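Local coordinates for protein osa (Shigella flexneri, PDB 4O7K) that suppresses the oncogenicity of Agrobacterium tumefaciens as a plasmid fertility inhibition factor of the ParB/Srx superfamily, at residues G73-R78 / E169-A174; S163-A168 / A174-V179. The protein carries 1 engineered substitution. All coordinates share one frame; numbering follows the deposited sequence. Where two conformers were deposited one is given.

Helix 161-171 takes part in both contacts, meeting helix 73-81 with its C-terminal part in contact 1 and, through the preceding turns, the chain that returns from it toward strand 177-178 in contact 2. The first joins parts of the sequence some ninety residues apart and lies nearer the middle of the molecule, with Val171 and Phe76 buried; the second closes a short local turn at the surface. Neither has a hydrogen bond between its segments. Small apolar groups do the work in both: an alanine against a valine in contact 1, two alanines and a valine round a proline ring in contact 2. An isopropyl alcohol, probably from the crystallisation liquor, sits by His170 at the exposed margin of contact 1.

Contact 1: residues G73-R78 / E169-A174; sequences GLAFYR and EHVGVA. With IPA (isopropyl alcohol), chain F.
Val171 turns CG1 anti to its carbonyl carbon (chi1 -53°), which brings that methyl against the carbonyl of Ala75, 3.4 Å from Ala75 O. Its CB meets the methyl of Ala75, the two CB atoms 3.9 Å apart, and also faces Phe76 N at 4.0 Å. Because Ala75 offers only a methyl, the backbones come close: Ala75 CA and Val171 CA are 5.0 Å apart. The compact branched valine packs against this backbone and also touches Val71. Phe76 has its CG anti to the backbone N (chi1 -179°), and this carries the ring away from Val171 into an edge-to-face contact with Phe154.

Helix 73-81 follows directly on strand 67-72, the central strand of a three-stranded antiparallel sheet, and here it meets the C-terminal part of helix 161-171. Backbone bonds of Gly73 to Ala152, just before strand 153-158, and of Val171 to Asn72, the last residue of strand 67-72, tie both segments to one end of that sheet.

At the exposed margin, an isopropyl alcohol, probably from the crystallisation liquor, lies between His170 and Arg78. Its O2 is only 2.4 Å from His170 ND1, too short for an ordinary hydrogen bond, and the detail is doubtful. Arg78 has two conformers; in one of them its guanidinium edge lies near methyl C1 of the alcohol and NE forms a salt bridge with Asp19.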
# COMPACT_ATOMS: atom_id res chain seq x y z
N GLY A 73 -1.60 5.33 3.81
CA GLY A 73 -2.50 4.18 3.84
C GLY A 73 -3.97 4.51 3.63
O GLY A 73 -4.65 3.86 2.81
N LEU A 74 -4.48 5.50 4.35
CA LEU A 74 -5.89 5.89 4.21
C LEU A 74 -6.21 6.41 2.81
O LEU A 74 -7.29 6.18 2.28
CB LEU A 74 -6.27 6.95 5.24
CG LEU A 74 -6.29 6.55 6.72
CD1 LEU A 74 -6.85 7.70 7.53
CD2 LEU A 74 -7.10 5.27 6.95
N ALA A 75 -5.27 7.16 2.23
CA ALA A 75 -5.48 7.68 0.88
C ALA A 75 -5.45 6.55 -0.15
O ALA A 75 -6.21 6.55 -1.12
CB ALA A 75 -4.45 8.72 0.54
N PHE A 76 -4.55 5.60 0.08
CA PHE A 76 -4.40 4.45 -0.81
C PHE A 76 -5.67 3.61 -0.77
O PHE A 76 -6.19 3.21 -1.82
CB PHE A 76 -3.18 3.62 -0.37
CG PHE A 76 -2.92 2.41 -1.22
CD1 PHE A 76 -2.11 2.49 -2.34
CD2 PHE A 76 -3.46 1.18 -0.88
CE1 PHE A 76 -1.84 1.37 -3.11
CE2 PHE A 76 -3.20 0.06 -1.64
CZ PHE A 76 -2.39 0.16 -2.76
N TYR A 77 -6.16 3.37 0.45
CA TYR A 77 -7.40 2.67 0.70
C TYR A 77 -8.55 3.33 -0.06
O TYR A 77 -9.30 2.66 -0.76
CB TYR A 77 -7.67 2.64 2.21
CG TYR A 77 -8.92 1.91 2.69
CD1 TYR A 77 -9.53 0.92 1.92
CD2 TYR A 77 -9.46 2.22 3.93
CE1 TYR A 77 -10.67 0.26 2.40
CE2 TYR A 77 -10.58 1.58 4.40
CZ TYR A 77 -11.18 0.61 3.64
OH TYR A 77 -12.29 -0.01 4.15
N ARG A 78 -8.67 4.65 0.09
CA ARG A 78 -9.72 5.41 -0.60
C ARG A 78 -9.64 5.28 -2.12
O ARG A 78 -10.66 5.10 -2.79
CB ARG A 78 -9.65 6.88 -0.21
CG ARG A 78 -10.65 7.76 -0.95
CD ARG A 78 -10.55 9.21 -0.52
NE ARG A 78 -11.55 10.03 -1.20
CZ ARG A 78 -11.37 10.60 -2.39
NH1 ARG A 78 -10.22 10.44 -3.04
NH2 ARG A 78 -12.33 11.33 -2.94
N GLU A 169 1.07 12.02 -6.34
CA GLU A 169 0.12 13.13 -6.34
C GLU A 169 -1.15 12.84 -5.55
O GLU A 169 -1.55 13.63 -4.69
CB GLU A 169 -0.28 13.50 -7.77
CG GLU A 169 -1.36 14.57 -7.83
CD GLU A 169 -1.85 14.86 -9.24
OE1 GLU A 169 -1.24 14.35 -10.20
OE2 GLU A 169 -2.85 15.59 -9.38
N HIS A 170 -1.78 11.71 -5.83
CA HIS A 170 -3.08 11.41 -5.24
C HIS A 170 -3.01 10.72 -3.87
O HIS A 170 -3.86 10.97 -3.03
CB HIS A 170 -3.91 10.56 -6.21
CG HIS A 170 -4.31 11.29 -7.45
ND1 HIS A 170 -5.48 12.01 -7.55
CD2 HIS A 170 -3.68 11.45 -8.64
CE1 HIS A 170 -5.56 12.56 -8.75
NE2 HIS A 170 -4.48 12.24 -9.43
N VAL A 171 -2.02 9.86 -3.65
CA VAL A 171 -1.98 9.09 -2.39
C VAL A 171 -0.61 9.04 -1.71
O VAL A 171 -0.44 8.33 -0.72
CB VAL A 171 -2.48 7.63 -2.62
CG1 VAL A 171 -3.86 7.62 -3.31
CG2 VAL A 171 -1.48 6.82 -3.45
N GLY A 172 0.36 9.81 -2.20
CA GLY A 172 1.71 9.75 -1.66
C GLY A 172 1.99 10.71 -0.51
O GLY A 172 1.31 11.72 -0.35
N VAL A 173 3.00 10.39 0.29
CA VAL A 173 3.43 11.30 1.36
C VAL A 173 4.75 11.96 0.97
O VAL A 173 5.24 12.81 1.69
CB VAL A 173 3.58 10.59 2.73
CG1 VAL A 173 2.24 10.03 3.21
CG2 VAL A 173 4.63 9.48 2.67
N ALA A 174 5.30 11.57 -0.17
CA ALA A 174 6.57 12.12 -0.66
C ALA A 174 6.74 11.84 -2.14
O ALA A 174 6.06 10.98 -2.70
CB ALA A 174 7.74 11.55 0.12
C1 IPA F . -9.65 11.95 -6.05
C2 IPA F . -8.38 12.76 -5.85
C3 IPA F . -8.36 13.40 -4.46
O2 IPA F . -7.26 11.90 -5.96

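Contact 2: residues S163-A168 / A174-V179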
# COMPACT_ATOMS: atom_id res chain seq x y z
N SER A 163 3.76 7.33 -13.94
CA SER A 163 2.80 6.59 -13.14
C SER A 163 3.09 6.79 -11.65
O SER A 163 2.17 6.96 -10.86
CB SER A 163 2.85 5.09 -13.48
OG SER A 163 2.48 4.86 -14.84
N ALA A 164 4.37 6.78 -11.30
CA ALA A 164 4.78 6.95 -9.91
C ALA A 164 4.45 8.36 -9.43
O ALA A 164 3.97 8.54 -8.31
CB ALA A 164 6.28 6.67 -9.76
N VAL A 165 4.67 9.35 -10.28
CA VAL A 165 4.39 10.72 -9.87
C VAL A 165 2.89 10.93 -9.70
O VAL A 165 2.46 11.61 -8.76
CB VAL A 165 4.98 11.74 -10.89
CG1 VAL A 165 4.44 13.14 -10.62
CG2 VAL A 165 6.51 11.74 -10.79
N MET A 166 2.09 10.32 -10.57
CA MET A 166 0.63 10.35 -10.46
C MET A 166 0.13 9.70 -9.16
O MET A 166 -0.73 10.25 -8.48
CB MET A 166 -0.00 9.63 -11.66
CG MET A 166 -1.38 10.12 -11.99
SD MET A 166 -1.99 9.25 -13.46
CE MET A 166 -0.65 9.52 -14.61
N LEU A 167 0.67 8.53 -8.83
CA LEU A 167 0.37 7.90 -7.54
C LEU A 167 0.73 8.83 -6.37
O LEU A 167 -0.09 9.08 -5.48
CB LEU A 167 1.11 6.57 -7.40
CG LEU A 167 0.54 5.43 -8.25
CD1 LEU A 167 1.54 4.28 -8.36
CD2 LEU A 167 -0.78 4.93 -7.68
N ALA A 168 1.96 9.34 -6.38
CA ALA A 168 2.41 10.24 -5.32
C ALA A 168 1.48 11.45 -5.20
O ALA A 168 1.10 11.83 -4.10
CB ALA A 168 3.85 10.69 -5.58
N ALA A 174 5.30 11.57 -0.17
CA ALA A 174 6.57 12.12 -0.66
C ALA A 174 6.74 11.84 -2.14
O ALA A 174 6.06 10.98 -2.70
CB ALA A 174 7.74 11.55 0.12
N ALA A 175 7.66 12.57 -2.77
CA ALA A 175 8.03 12.29 -4.16
C ALA A 175 8.47 10.84 -4.34
O ALA A 175 9.04 10.23 -3.42
CB ALA A 175 9.15 13.24 -4.60
N PRO A 176 8.23 10.27 -5.53
CA PRO A 176 8.68 8.90 -5.77
C PRO A 176 10.19 8.85 -5.84
O PRO A 176 10.81 9.90 -6.00
CB PRO A 176 8.08 8.55 -7.15
CG PRO A 176 7.14 9.65 -7.48
CD PRO A 176 7.60 10.85 -6.73
N ILE A 177 10.76 7.66 -5.77
CA ILE A 177 12.19 7.49 -6.00
C ILE A 177 12.41 6.22 -6.81
O ILE A 177 11.80 5.19 -6.55
CB ILE A 177 13.01 7.44 -4.67
CG1 ILE A 177 14.51 7.37 -4.97
CG2 ILE A 177 12.56 6.28 -3.77
CD1 ILE A 177 15.38 7.55 -3.73
N GLN A 178 13.27 6.30 -7.83
CA GLN A 178 13.50 5.13 -8.68
C GLN A 178 14.24 4.06 -7.90
O GLN A 178 15.14 4.35 -7.11
CB GLN A 178 14.29 5.52 -9.93
CG GLN A 178 14.48 4.36 -10.90
CD GLN A 178 14.99 4.82 -12.25
OE1 GLN A 178 15.07 6.02 -12.51
NE2 GLN A 178 15.35 3.87 -13.10
N VAL A 179 13.84 2.81 -8.10
CA VAL A 179 14.41 1.69 -7.36
C VAL A 179 15.94 1.66 -7.48
O VAL A 179 16.64 1.47 -6.49
CB VAL A 179 13.81 0.36 -7.83
CG1 VAL A 179 14.63 -0.83 -7.30
CG2 VAL A 179 12.38 0.26 -7.36
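Pro176 presses its ring against one side of helix 161-171, where Ala164 and Ala168, one turn apart, both direct their methyls toward it. The tight part lies at Ala164: its CB is 3.7 Å from Pro176 CB, and Pro176 CG sits 3.5 Å from the carbonyl oxygen Ala164 O. That oxygen already accepts the helical bond from Ala168 N, so the ring carbon packs beside a backbone polar group that has its partner. The methyl of Ala168 takes the other end of the ring, meeting Pro176 CD at 3.9 Å. Alanine suits both positions because a single methyl lets the proline ring come right up to the helix backbone, and proline suits its own place because its ring is apolar and its nitrogen has no hydrogen to satisfy.

Beyond helix 161-171 the chain turns back, passing the helix from Ala174 to Pro176 before moving off to join strand 67-72 as edge strand 177-178. A backbone bond between Ile177 and Ile68 makes that join, and helix 179-189 follows at once, with Gln178 as its N-cap residue. On the sheet side Ala164 is buried, touching Phe67 and Val69 as well as Ser158.

Toward solvent the touches become fewer. Of the side chain of exposed Val165 only CG2 meets the ring, 4.0 Å from Pro176 CG, while the backbone Val165 N lies nearer, 3.7 Å from the same atom; the side chains cross obliquely, and CG1, anti to the backbone N (chi1 168°), stays clear of the proline. Exposed Ala174 turns its own methyl away from the helix and contributes its carbonyl instead, Ala174 O making a close but non-bonded touch 3.6 Å from Ala168 CB.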